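Local coordinates for tyrocidine synthase 2 (Brevibacillus parabrevis, PDB 6TA8), which is a modular synthase of the nonribosomal peptide synthetase kind, the modelled chain being a domain of the condensation-domain family, at residues Met426-Gly430 / Glu431-Ser435; Val269-Ala272 / Tyr273-Glu276; Val166-Gly169 / Val170-Arg173; Ala336-Leu339 / Pro340-Ile343; Glu177-Ser180 / Ser181-Gln185. All blocks are in the same frame, centred on the assembly; numbering follows the deposited sequence.

The five contacts are all local, and all belong to one condensation-domain fold. Along the chain they come in the order contact 3, contact 5, contact 2, contact 4, contact 1. Contacts 3 and 5 share helix 169-187, their centres about 16 Å apart: the first starts the helix and the second lies near its far end. Contact 2 ends the short helix 270-273 and touches contact 4, the start of helix 339-351, through Tyr273 and Pro340. Contact 1 closes the hairpin of strands 421-428 and 431-439, part of a mixed sheet. Contacts 4 and 5 are farthest apart, about 47 Å between centres, so helix starts, a helix end, a helix interior and a hairpin turn are fixed locally in widely separated parts of the fold.

Contact 1: Met426-Gly430 / Glu431-Ser435; sequences MIEDG and ELRIS
Arg433 reaches diagonally over the hairpin to Glu428, and the two side chains run at a slant to each other on the face they share with Met426 and Glu431. The guanidinium presents its edge: Glu428 CB lies in its plane, 3.4 Å from Arg433 NH1. The carboxylate is turned almost perpendicular to it, the two planes 84° apart, and a salt bridge of 3.3 Å joins Glu428 OE1 to Arg433 NH1. A bend in the arginine chain (chi3 -83°) turns the guanidinium across toward Glu428 on the partner strand. Met426 lies alongside, pointing the same way, with SD 4.1 Å from Arg433 NH1. On the other face Ile427 and Leu432 meet obliquely, CG1 of Ile427 standing 3.8 Å from CD1 of Leu432; helix 259-267 packs on this pair through Thr262, Leu265 and Leu266.

Underneath, the strands are tied in antiparallel register. Arg433 N donates to Met426 O at 2.8 Å in a nearly straight bond, while the return bond from Met426 N to Arg433 O is weak. Glu428 and Glu431 exchange backbone bonds, each 3.0 Å, from Glu428 N to Glu431 O and from Glu431 N to Glu428 O. They frame a type I' turn, with Asp429 and Gly430 at its corner, both with positive phi. With the carboxylate and guanidinium crossed, the ion pair rests on one nitrogen instead of a two-pronged pairing, and at this partly exposed site its contribution is probably modest.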
loop_
_atom_site.group_PDB
_atom_site.type_symbol
_atom_site.label_atom_id
_atom_site.label_comp_id
_atom_site.label_asym_id
_atom_site.label_seq_id
_atom_site.Cartn_x
_atom_site.Cartn_y
_atom_site.Cartn_z
ATOM N N MET A 426 -10.236 3.598 1.094
ATOM C CA MET A 426 -10.444 3.236 -0.299
ATOM C C MET A 426 -11.900 3.481 -0.658
ATOM O O MET A 426 -12.781 3.464 0.206
ATOM C CB MET A 426 -10.068 1.773 -0.568
ATOM C CG MET A 426 -10.973 0.762 0.118
ATOM S SD MET A 426 -10.514 -0.946 -0.238
ATOM C CE MET A 426 -10.629 -0.966 -2.026
ATOM N N ILE A 427 -12.142 3.713 -1.944
ATOM C CA ILE A 427 -13.483 3.932 -2.474
ATOM C C ILE A 427 -13.820 2.757 -3.379
ATOM O O ILE A 427 -13.153 2.537 -4.399
ATOM C CB ILE A 427 -13.585 5.263 -3.232
ATOM C CG1 ILE A 427 -13.359 6.439 -2.281
ATOM C CG2 ILE A 427 -14.937 5.381 -3.919
ATOM C CD1 ILE A 427 -13.574 7.789 -2.922
ATOM N N GLU A 428 -14.849 2.000 -3.007
ATOM C CA GLU A 428 -15.276 0.830 -3.760
ATOM C C GLU A 428 -16.788 0.860 -3.914
ATOM O O GLU A 428 -17.509 1.069 -2.931
ATOM C CB GLU A 428 -14.835 -0.464 -3.068
ATOM C CG GLU A 428 -15.383 -1.726 -3.710
ATOM C CD GLU A 428 -14.455 -2.913 -3.548
ATOM O OE1 GLU A 428 -13.232 -2.698 -3.424
ATOM O OE2 GLU A 428 -14.950 -4.059 -3.544
ATOM N N ASP A 429 -17.260 0.651 -5.146
ATOM C CA ASP A 429 -18.689 0.680 -5.464
ATOM C C ASP A 429 -19.324 2.002 -5.035
ATOM O O ASP A 429 -20.439 2.035 -4.511
ATOM C CB ASP A 429 -19.423 -0.509 -4.835
ATOM C CG ASP A 429 -18.933 -1.843 -5.363
ATOM O OD1 ASP A 429 -18.319 -2.604 -4.585
ATOM O OD2 ASP A 429 -19.160 -2.131 -6.556
ATOM N N GLY A 430 -18.602 3.099 -5.256
ATOM C CA GLY A 430 -19.106 4.411 -4.898
ATOM C C GLY A 430 -19.230 4.661 -3.415
ATOM O O GLY A 430 -19.958 5.574 -3.011
ATOM N N GLU A 431 -18.542 3.879 -2.586
ATOM C CA GLU A 431 -18.596 4.018 -1.136
ATOM C C GLU A 431 -17.187 4.191 -0.595
ATOM O O GLU A 431 -16.344 3.301 -0.750
ATOM C CB GLU A 431 -19.267 2.806 -0.485
ATOM C CG GLU A 431 -20.763 2.728 -0.719
ATOM C CD GLU A 431 -21.358 1.389 -0.332
ATOM O OE1 GLU A 431 -20.729 0.666 0.469
ATOM O OE2 GLU A 431 -22.455 1.061 -0.832
ATOM N N LEU A 432 -16.933 5.335 0.036
ATOM C CA LEU A 432 -15.678 5.542 0.752
ATOM C C LEU A 432 -15.699 4.701 2.019
ATOM O O LEU A 432 -16.516 4.938 2.914
ATOM C CB LEU A 432 -15.491 7.021 1.079
ATOM C CG LEU A 432 -14.403 7.367 2.092
ATOM C CD1 LEU A 432 -13.026 7.296 1.452
ATOM C CD2 LEU A 432 -14.647 8.744 2.689
ATOM N N ARG A 433 -14.815 3.710 2.098
ATOM C CA ARG A 433 -14.814 2.745 3.190
ATOM C C ARG A 433 -13.492 2.834 3.937
ATOM O O ARG A 433 -12.429 2.591 3.357
ATOM C CB ARG A 433 -15.049 1.328 2.662
ATOM C CG ARG A 433 -16.258 1.224 1.744
ATOM C CD ARG A 433 -16.691 -0.214 1.520
ATOM N NE ARG A 433 -15.904 -0.865 0.479
ATOM C CZ ARG A 433 -15.067 -1.873 0.697
ATOM N NH1 ARG A 433 -14.393 -2.403 -0.314
ATOM N NH2 ARG A 433 -14.904 -2.352 1.923
ATOM N N ILE A 434 -13.564 3.178 5.220
ATOM C CA ILE A 434 -12.395 3.301 6.082
ATOM C C ILE A 434 -12.271 2.041 6.923
ATOM O O ILE A 434 -13.277 1.482 7.378
ATOM C CB ILE A 434 -12.495 4.552 6.977
ATOM C CG1 ILE A 434 -12.934 5.768 6.156
ATOM C CG2 ILE A 434 -11.173 4.814 7.684
ATOM C CD1 ILE A 434 -11.921 6.218 5.131
ATOM N N SER A 435 -11.036 1.590 7.132
ATOM C CA SER A 435 -10.755 0.404 7.929
ATOM C C SER A 435 -9.618 0.710 8.891
ATOM O O SER A 435 -8.602 1.284 8.491
ATOM C CB SER A 435 -10.393 -0.789 7.038
ATOM O OG SER A 435 -11.419 -1.045 6.094
#

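Contact 2: Val269-Ala272 / Tyr273-Glu276; sequences VHHA and YHTE
His271 and His274 lie ring on ring in an offset stack, their planes only 5° apart and their centroids 4.3 Å from each other. The overlap is partial: His274 CE1 comes over the rim of the His271 ring, 3.6 Å from His271 CD2. Beside it, His271 CB sits above the His274 ring as a CH-pi contact, 4.0 Å from the centroid. The His271 ring is raised to this place by a first torsion of -60°, which sets CG opposite the carbonyl carbon.

The backbone brings the two residues together. The short, weakly bonded helix 270-273 ends here, and His274 leaves helical geometry with positive phi, a common way for a helix to terminate. His270 O accepts from Thr275 N at 3.3 Å, five residues on, with the donor above the carbonyl plane; it also takes a weak bond from Tyr273 N.

The His270 ring and the Thr275 side chain cross at about a right angle on the side of Leu280. His270 ND1 and Thr275 OG1, 4.1 Å apart, are buried with no partner in the model. Farther out, Tyr273 directs its hydroxyl to a hydrogen bond with His465 NE2 and packs against Cys466 of helix 445-466. Glu276 is the N-cap residue of helix 277-293, where its own N is bound by Asp279 OD2.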
loop_
_atom_site.group_PDB
_atom_site.type_symbol
_atom_site.label_atom_id
_atom_site.label_comp_id
_atom_site.label_asym_id
_atom_site.label_seq_id
_atom_site.Cartn_x
_atom_site.Cartn_y
_atom_site.Cartn_z
ATOM N N VAL A 269 -17.515 19.158 -2.839
ATOM C CA VAL A 269 -16.867 19.770 -1.683
ATOM C C VAL A 269 -15.418 20.153 -1.938
ATOM O O VAL A 269 -14.824 20.850 -1.099
ATOM C CB VAL A 269 -16.948 18.860 -0.438
ATOM C CG1 VAL A 269 -18.388 18.472 -0.145
ATOM C CG2 VAL A 269 -16.072 17.632 -0.623
ATOM N N HIS A 270 -14.823 19.733 -3.055
ATOM C CA HIS A 270 -13.397 19.960 -3.261
ATOM C C HIS A 270 -13.100 21.430 -3.534
ATOM O O HIS A 270 -12.315 22.060 -2.817
ATOM C CB HIS A 270 -12.888 19.082 -4.406
ATOM C CG HIS A 270 -12.511 17.698 -3.982
ATOM N ND1 HIS A 270 -12.424 17.323 -2.658
ATOM C CD2 HIS A 270 -12.196 16.597 -4.705
ATOM C CE1 HIS A 270 -12.074 16.052 -2.584
ATOM N NE2 HIS A 270 -11.929 15.587 -3.813
ATOM N N HIS A 271 -13.734 21.998 -4.556
ATOM C CA HIS A 271 -13.348 23.300 -5.087
ATOM C C HIS A 271 -13.847 24.479 -4.254
ATOM O O HIS A 271 -13.710 25.625 -4.696
ATOM C CB HIS A 271 -13.836 23.432 -6.533
ATOM C CG HIS A 271 -13.275 22.393 -7.454
ATOM N ND1 HIS A 271 -13.650 22.287 -8.776
ATOM C CD2 HIS A 271 -12.363 21.414 -7.243
ATOM C CE1 HIS A 271 -12.996 21.287 -9.338
ATOM N NE2 HIS A 271 -12.209 20.740 -8.430
ATOM N N ALA A 272 -14.416 24.238 -3.071
ATOM C CA ALA A 272 -14.719 25.343 -2.167
ATOM C C ALA A 272 -13.476 25.778 -1.402
ATOM O O ALA A 272 -13.272 26.973 -1.165
ATOM C CB ALA A 272 -15.836 24.948 -1.201
ATOM N N TYR A 273 -12.643 24.818 -1.004
ATOM C CA TYR A 273 -11.306 25.084 -0.496
ATOM C C TYR A 273 -10.227 24.692 -1.494
ATOM O O TYR A 273 -9.041 24.914 -1.225
ATOM C CB TYR A 273 -11.080 24.338 0.826
ATOM C CG TYR A 273 -11.895 24.859 1.989
ATOM C CD1 TYR A 273 -13.189 24.407 2.212
ATOM C CD2 TYR A 273 -11.366 25.794 2.868
ATOM C CE1 TYR A 273 -13.936 24.879 3.275
ATOM C CE2 TYR A 273 -12.105 26.271 3.934
ATOM C CZ TYR A 273 -13.390 25.809 4.133
ATOM O OH TYR A 273 -14.130 26.281 5.193
ATOM N N HIS A 274 -10.614 24.134 -2.638
ATOM C CA HIS A 274 -9.705 23.573 -3.638
ATOM C C HIS A 274 -8.637 22.704 -2.977
ATOM O O HIS A 274 -7.434 22.947 -3.069
ATOM C CB HIS A 274 -9.088 24.667 -4.506
ATOM C CG HIS A 274 -9.682 24.740 -5.879
ATOM N ND1 HIS A 274 -9.401 23.812 -6.859
ATOM C CD2 HIS A 274 -10.555 25.616 -6.430
ATOM C CE1 HIS A 274 -10.069 24.118 -7.958
ATOM N NE2 HIS A 274 -10.777 25.209 -7.724
ATOM N N THR A 275 -9.120 21.672 -2.293
ATOM C CA THR A 275 -8.282 20.701 -1.616
ATOM C C THR A 275 -8.142 19.450 -2.474
ATOM O O THR A 275 -8.613 19.380 -3.612
ATOM C CB THR A 275 -8.869 20.348 -0.246
ATOM O OG1 THR A 275 -10.237 19.948 -0.403
ATOM C CG2 THR A 275 -8.800 21.542 0.690
ATOM N N GLU A 276 -7.477 18.449 -1.915
ATOM C CA GLU A 276 -7.435 17.111 -2.478
ATOM C C GLU A 276 -7.978 16.133 -1.441
ATOM O O GLU A 276 -8.390 16.525 -0.346
ATOM C CB GLU A 276 -6.013 16.744 -2.919
ATOM C CG GLU A 276 -5.336 17.797 -3.795
ATOM C CD GLU A 276 -5.854 17.816 -5.227
ATOM O OE1 GLU A 276 -6.847 17.117 -5.526
ATOM O OE2 GLU A 276 -5.263 18.536 -6.060
#

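Contact 3: Val166-Gly169 / Val170-Arg173; sequences VVDG and VSWR
Asp168 meets Ser171 at the start of helix 169-187, where Asp168 and Gly169 are the last two residues of the HHxxxDG signature of the condensation-domain family. Asp168 is the N-cap. Its CG sits between the backbone N and the carbonyl carbon (chi1 58°), which brings OD1 over the first turn. There Asp168 OD1 accepts from Ser171 N at 3.0 Å, the donor lying nearly along the C-O axis. Ser171 OG approaches the same oxygen, 2.5 Å from Asp168 OD1; its proton is not settled, since Gly321 O is also within reach. The other carboxylate oxygen, OD2, forms a salt bridge with Arg307 and a hydrogen bond with Phe323 N, so both carboxylate oxygens are gripped. Arg307 also donates to Ser171 OG.

Trp172 completes the first helical turn through its backbone. Its N donates to Asp168 O at 3.1 Å and weakly to Gly169 O, while Trp172 CD1 comes within 3.1 Å of Asp168 O. Gly169 CA lies at the edge of the indole, near its plane. Val167 approaches obliquely, its CB 4.2 Å from Trp172 NE1. Arg173 passes Gly169 O with its CG, and its NH2 end bonds Leu388 O.

An aspartate that caps a helix and is fixed by an arginine from a later part of the chain is typical of the HHxxxDG loop in the condensation-domain fold.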
loop_
_atom_site.group_PDB
_atom_site.type_symbol
_atom_site.label_atom_id
_atom_site.label_comp_id
_atom_site.label_asym_id
_atom_site.label_seq_id
_atom_site.Cartn_x
_atom_site.Cartn_y
_atom_site.Cartn_z
ATOM N N VAL A 166 7.557 -6.406 -4.323
ATOM C CA VAL A 166 7.668 -6.097 -5.746
ATOM C C VAL A 166 6.377 -5.492 -6.287
ATOM O O VAL A 166 6.226 -5.330 -7.503
ATOM C CB VAL A 166 8.049 -7.354 -6.552
ATOM C CG1 VAL A 166 9.491 -7.754 -6.282
ATOM C CG2 VAL A 166 7.101 -8.500 -6.228
ATOM N N VAL A 167 5.437 -5.156 -5.401
ATOM C CA VAL A 167 4.147 -4.610 -5.809
ATOM C C VAL A 167 3.682 -3.587 -4.784
ATOM O O VAL A 167 4.061 -3.632 -3.611
ATOM C CB VAL A 167 3.062 -5.705 -5.973
ATOM C CG1 VAL A 167 3.240 -6.460 -7.282
ATOM C CG2 VAL A 167 3.083 -6.652 -4.786
ATOM N N ASP A 168 2.842 -2.661 -5.237
ATOM C CA ASP A 168 2.155 -1.724 -4.357
ATOM C C ASP A 168 0.789 -1.417 -4.966
ATOM O O ASP A 168 0.357 -2.071 -5.920
ATOM C CB ASP A 168 3.003 -0.466 -4.119
ATOM C CG ASP A 168 3.358 0.266 -5.404
ATOM O OD1 ASP A 168 2.964 -0.186 -6.498
ATOM O OD2 ASP A 168 4.043 1.307 -5.314
ATOM N N GLY A 169 0.111 -0.409 -4.414
ATOM C CA GLY A 169 -1.248 -0.115 -4.848
ATOM C C GLY A 169 -1.338 0.246 -6.319
ATOM O O GLY A 169 -2.192 -0.267 -7.046
ATOM N N VAL A 170 -0.457 1.139 -6.777
ATOM C CA VAL A 170 -0.483 1.552 -8.177
ATOM C C VAL A 170 -0.109 0.388 -9.086
ATOM O O VAL A 170 -0.657 0.240 -10.185
ATOM C CB VAL A 170 0.441 2.765 -8.394
ATOM C CG1 VAL A 170 0.502 3.140 -9.867
ATOM C CG2 VAL A 170 -0.031 3.947 -7.562
ATOM N N SER A 171 0.821 -0.463 -8.641
ATOM C CA SER A 171 1.217 -1.617 -9.443
ATOM C C SER A 171 0.048 -2.561 -9.691
ATOM O O SER A 171 -0.017 -3.203 -10.745
ATOM C CB SER A 171 2.362 -2.365 -8.758
ATOM O OG SER A 171 3.496 -1.530 -8.591
ATOM N N TRP A 172 -0.885 -2.656 -8.741
ATOM C CA TRP A 172 -2.039 -3.528 -8.930
ATOM C C TRP A 172 -2.979 -2.991 -10.002
ATOM O O TRP A 172 -3.611 -3.777 -10.718
ATOM C CB TRP A 172 -2.784 -3.709 -7.607
ATOM C CG TRP A 172 -2.165 -4.741 -6.714
ATOM C CD1 TRP A 172 -1.452 -4.517 -5.573
ATOM C CD2 TRP A 172 -2.202 -6.162 -6.892
ATOM N NE1 TRP A 172 -1.042 -5.711 -5.028
ATOM C CE2 TRP A 172 -1.490 -6.736 -5.821
ATOM C CE3 TRP A 172 -2.767 -7.004 -7.855
ATOM C CZ2 TRP A 172 -1.330 -8.112 -5.684
ATOM C CZ3 TRP A 172 -2.607 -8.370 -7.718
ATOM C CH2 TRP A 172 -1.894 -8.911 -6.640
ATOM N N ARG A 173 -3.082 -1.666 -10.133
ATOM C CA ARG A 173 -3.906 -1.099 -11.195
ATOM C C ARG A 173 -3.312 -1.397 -12.567
ATOM O O ARG A 173 -4.050 -1.643 -13.529
ATOM C CB ARG A 173 -4.065 0.408 -10.994
ATOM C CG ARG A 173 -4.311 0.818 -9.554
ATOM C CD ARG A 173 -4.109 2.312 -9.370
ATOM N NE ARG A 173 -5.358 2.997 -9.055
ATOM C CZ ARG A 173 -5.689 3.420 -7.839
ATOM N NH1 ARG A 173 -6.845 4.038 -7.638
ATOM N NH2 ARG A 173 -4.860 3.224 -6.823
#

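Contact 4: Ala336-Leu339 / Pro340-Ile343; sequences AEDL and PYQI
Asp338 caps the first turn of helix 339-351, and its carboxylate supplies the polar part of the contact with Tyr341. Asp338 OD1 accepts from Tyr341 N at 3.3 Å, a long and weak but nearly straight bond. A chi1 of -159° places the Asp338 carboxylate beside its own carbonyl carbon, within reach of Tyr341 N. Of the backbone bonds, that from Gln342 N to Asp338 O is weak, whereas Ile343 N donates to Leu339 O at 2.8 Å with good geometry.

Van der Waals contacts fill in around the cap. The aspartate and tyrosine side chains cross at about a right angle, Asp338 CG resting 3.4 Å from Tyr341 CB. Asp338 OD1 also nears the proline ring, 3.2 Å from Pro340 CD. Leu339 CB lies 3.4 Å from Pro340 CD, as expected of bonded neighbours. Ile343 lays CG1 against Leu339 O, and both side chains reach Ile462 of helix 445-466.

Gln342 bends at chi2 (75°) back beneath the incoming loop. Its OE1 lies 3.5 Å from Ala336 CA, and its NE2 donates to Asp332 O, which ties the helix to the end of strand 325-332.

Proline, having no N-H to offer, fits in the first turn, because Ala336, four places earlier, lies before the helix; the negative carboxylate at this end would probably also interact favourably with the helix dipole.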
loop_
_atom_site.group_PDB
_atom_site.type_symbol
_atom_site.label_atom_id
_atom_site.label_comp_id
_atom_site.label_asym_id
_atom_site.label_seq_id
_atom_site.Cartn_x
_atom_site.Cartn_y
_atom_site.Cartn_z
ATOM N N ALA A 336 -9.864 23.391 17.343
ATOM C CA ALA A 336 -10.725 22.555 16.516
ATOM C C ALA A 336 -12.105 23.152 16.278
ATOM O O ALA A 336 -12.885 22.580 15.508
ATOM C CB ALA A 336 -10.884 21.171 17.155
ATOM N N GLU A 337 -12.427 24.278 16.918
ATOM C CA GLU A 337 -13.740 24.889 16.741
ATOM C C GLU A 337 -13.895 25.470 15.342
ATOM O O GLU A 337 -14.947 25.312 14.709
ATOM C CB GLU A 337 -13.965 25.976 17.796
ATOM C CG GLU A 337 -13.456 25.655 19.206
ATOM C CD GLU A 337 -11.951 25.808 19.358
ATOM O OE1 GLU A 337 -11.211 25.065 18.683
ATOM O OE2 GLU A 337 -11.510 26.670 20.146
ATOM N N ASP A 338 -12.860 26.145 14.844
ATOM C CA ASP A 338 -12.893 26.777 13.526
ATOM C C ASP A 338 -12.504 25.732 12.488
ATOM O O ASP A 338 -11.325 25.511 12.206
ATOM C CB ASP A 338 -11.963 27.985 13.491
ATOM C CG ASP A 338 -12.317 28.965 12.390
ATOM O OD1 ASP A 338 -13.053 28.579 11.459
ATOM O OD2 ASP A 338 -11.857 30.124 12.456
ATOM N N LEU A 339 -13.512 25.078 11.914
ATOM C CA LEU A 339 -13.290 24.074 10.880
ATOM C C LEU A 339 -12.730 24.699 9.603
ATOM O O LEU A 339 -11.848 24.097 8.976
ATOM C CB LEU A 339 -14.580 23.305 10.581
ATOM C CG LEU A 339 -14.389 21.805 10.353
ATOM C CD1 LEU A 339 -13.845 21.154 11.610
ATOM C CD2 LEU A 339 -15.691 21.145 9.923
ATOM N N PRO A 340 -13.209 25.872 9.162
ATOM C CA PRO A 340 -12.506 26.557 8.062
ATOM C C PRO A 340 -11.029 26.777 8.349
ATOM O O PRO A 340 -10.183 26.487 7.496
ATOM C CB PRO A 340 -13.277 27.876 7.933
ATOM C CG PRO A 340 -14.647 27.535 8.354
ATOM C CD PRO A 340 -14.500 26.526 9.457
ATOM N N TYR A 341 -10.695 27.272 9.542
ATOM C CA TYR A 341 -9.292 27.437 9.907
ATOM C C TYR A 341 -8.594 26.092 10.067
ATOM O O TYR A 341 -7.380 25.998 9.862
ATOM C CB TYR A 341 -9.184 28.262 11.191
ATOM C CG TYR A 341 -7.823 28.240 11.851
ATOM C CD1 TYR A 341 -6.769 28.987 11.341
ATOM C CD2 TYR A 341 -7.597 27.483 12.993
ATOM C CE1 TYR A 341 -5.526 28.973 11.945
ATOM C CE2 TYR A 341 -6.357 27.463 13.604
ATOM C CZ TYR A 341 -5.326 28.210 13.076
ATOM O OH TYR A 341 -4.090 28.194 13.681
ATOM N N GLN A 342 -9.343 25.041 10.416
ATOM C CA GLN A 342 -8.739 23.724 10.593
ATOM C C GLN A 342 -8.358 23.104 9.255
ATOM O O GLN A 342 -7.262 22.549 9.110
ATOM C CB GLN A 342 -9.695 22.807 11.353
ATOM C CG GLN A 342 -9.062 21.513 11.835
ATOM C CD GLN A 342 -8.159 21.720 13.034
ATOM O OE1 GLN A 342 -8.403 22.595 13.862
ATOM N NE2 GLN A 342 -7.110 20.912 13.133
ATOM N N ILE A 343 -9.252 23.180 8.265
ATOM C CA ILE A 343 -8.958 22.614 6.952
ATOM C C ILE A 343 -7.820 23.374 6.283
ATOM O O ILE A 343 -6.908 22.769 5.709
ATOM C CB ILE A 343 -10.225 22.601 6.079
ATOM C CG1 ILE A 343 -11.338 21.811 6.768
ATOM C CG2 ILE A 343 -9.926 22.006 4.710
ATOM C CD1 ILE A 343 -12.673 21.900 6.065
#

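Contact 5: Glu177-Ser180 / Ser181-Gln185; sequences EDFS and SAYSQ
Tyr183 meets Phe179 one turn earlier in helix 169-187. Its CB rests 3.3 Å from Phe179 O, the carbonyl that also receives Tyr183 N at 2.8 Å. With CG anti to the backbone N (chi1 -164°), the ring leads outward from the helix. CD1 comes obliquely to the neighbouring ring, 4.2 Å from Phe179 CZ. The two rings are oblique to each other, their planes 44° apart and their centroids 5.9 Å apart. Past the ring, Leu71 of helix 69-82 is touched, and the hydroxyl ends in a hydrogen bond with Asp68 N. Phe179 in turn meets Phe76, Ala75 and Ile79 of the same helix, so this flank is where helix 169-187 packs on helix 69-82.

The backbone is held by i to i+4 bonds. Ser181 N donates to Glu177 O, and Ala182 N to Asp178 O at 2.7 Å. The Asp178 carboxylate is held by Arg318 and His83. Ser184 turns its OG back to the backbone, setting it 2.5 Å from Ser180 O, a very short hydrogen bond whose exact length is doubtful; the bond from Ser184 N to Ser180 O is weak. Gln185 reaches back along the helix, its NE2 donating to Ser181 OG at 3.0 Å, with the hydroxyl oxygen close to the amide plane.

The chemistry is thus divided by side: aromatic carbon faces the neighbouring helix, while two serine hydroxyls are engaged by the helix's own groups, OG of Ser184 by a carbonyl and OG of Ser181 by an amide.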
loop_
_atom_site.group_PDB
_atom_site.type_symbol
_atom_site.label_atom_id
_atom_site.label_comp_id
_atom_site.label_asym_id
_atom_site.label_seq_id
_atom_site.Cartn_x
_atom_site.Cartn_y
_atom_site.Cartn_z
ATOM N N GLU A 177 -5.122 -3.739 -15.565
ATOM C CA GLU A 177 -5.199 -3.295 -16.952
ATOM C C GLU A 177 -4.553 -4.310 -17.888
ATOM O O GLU A 177 -5.157 -4.723 -18.884
ATOM C CB GLU A 177 -4.530 -1.926 -17.102
ATOM C CG GLU A 177 -5.415 -0.744 -16.730
ATOM C CD GLU A 177 -4.638 0.559 -16.644
ATOM O OE1 GLU A 177 -4.172 0.905 -15.536
ATOM O OE2 GLU A 177 -4.490 1.237 -17.682
ATOM N N ASP A 178 -3.326 -4.729 -17.574
ATOM C CA ASP A 178 -2.581 -5.586 -18.490
ATOM C C ASP A 178 -3.168 -6.992 -18.549
ATOM O O ASP A 178 -3.196 -7.610 -19.619
ATOM C CB ASP A 178 -1.108 -5.629 -18.081
ATOM C CG ASP A 178 -0.377 -4.338 -18.403
ATOM O OD1 ASP A 178 -1.036 -3.372 -18.847
ATOM O OD2 ASP A 178 0.857 -4.287 -18.213
ATOM N N PHE A 179 -3.641 -7.517 -17.417
ATOM C CA PHE A 179 -4.224 -8.856 -17.430
ATOM C C PHE A 179 -5.557 -8.869 -18.169
ATOM O O PHE A 179 -5.853 -9.817 -18.906
ATOM C CB PHE A 179 -4.398 -9.383 -16.006
ATOM C CG PHE A 179 -5.072 -10.725 -15.941
ATOM C CD1 PHE A 179 -4.409 -11.868 -16.355
ATOM C CD2 PHE A 179 -6.372 -10.841 -15.476
ATOM C CE1 PHE A 179 -5.027 -13.102 -16.303
ATOM C CE2 PHE A 179 -6.995 -12.074 -15.420
ATOM C CZ PHE A 179 -6.321 -13.206 -15.833
ATOM N N SER A 180 -6.375 -7.831 -17.981
ATOM C CA SER A 180 -7.632 -7.750 -18.716
ATOM C C SER A 180 -7.392 -7.591 -20.210
ATOM O O SER A 180 -8.210 -8.044 -21.020
ATOM C CB SER A 180 -8.480 -6.594 -18.188
ATOM O OG SER A 180 -9.744 -6.560 -18.826
ATOM N N SER A 181 -6.283 -6.958 -20.595
ATOM C CA SER A 181 -5.944 -6.841 -22.008
ATOM C C SER A 181 -5.291 -8.116 -22.529
ATOM O O SER A 181 -5.589 -8.556 -23.645
ATOM C CB SER A 181 -5.023 -5.639 -22.229
ATOM O OG SER A 181 -4.599 -5.563 -23.579
ATOM N N ALA A 182 -4.401 -8.719 -21.736
ATOM C CA ALA A 182 -3.758 -9.962 -22.155
ATOM C C ALA A 182 -4.772 -11.088 -22.300
ATOM O O ALA A 182 -4.702 -11.879 -23.246
ATOM C CB ALA A 182 -2.667 -10.352 -21.158
ATOM N N TYR A 183 -5.724 -11.179 -21.367
ATOM C CA TYR A 183 -6.743 -12.218 -21.462
ATOM C C TYR A 183 -7.692 -11.964 -22.626
ATOM O O TYR A 183 -8.250 -12.914 -23.186
ATOM C CB TYR A 183 -7.523 -12.314 -20.151
ATOM C CG TYR A 183 -8.332 -13.585 -20.012
ATOM C CD1 TYR A 183 -7.762 -14.741 -19.498
ATOM C CD2 TYR A 183 -9.666 -13.627 -20.394
ATOM C CE1 TYR A 183 -8.497 -15.904 -19.368
ATOM C CE2 TYR A 183 -10.410 -14.786 -20.269
ATOM C CZ TYR A 183 -9.820 -15.921 -19.756
ATOM O OH TYR A 183 -10.554 -17.078 -19.628
ATOM N N SER A 184 -7.885 -10.699 -23.005
ATOM C CA SER A 184 -8.739 -10.395 -24.147
ATOM C C SER A 184 -8.061 -10.787 -25.454
ATOM O O SER A 184 -8.681 -11.408 -26.325
ATOM C CB SER A 184 -9.103 -8.911 -24.149
ATOM O OG SER A 184 -9.712 -8.538 -22.925
ATOM N N GLN A 185 -6.782 -10.435 -25.606
ATOM C CA GLN A 185 -6.047 -10.811 -26.810
ATOM C C GLN A 185 -5.882 -12.320 -26.923
ATOM O O GLN A 185 -5.794 -12.850 -28.035
ATOM C CB GLN A 185 -4.677 -10.131 -26.828
ATOM C CG GLN A 185 -4.721 -8.616 -26.718
ATOM C CD GLN A 185 -3.337 -8.005 -26.635
ATOM O OE1 GLN A 185 -2.411 -8.439 -27.321
ATOM N NE2 GLN A 185 -3.185 -6.993 -25.787
#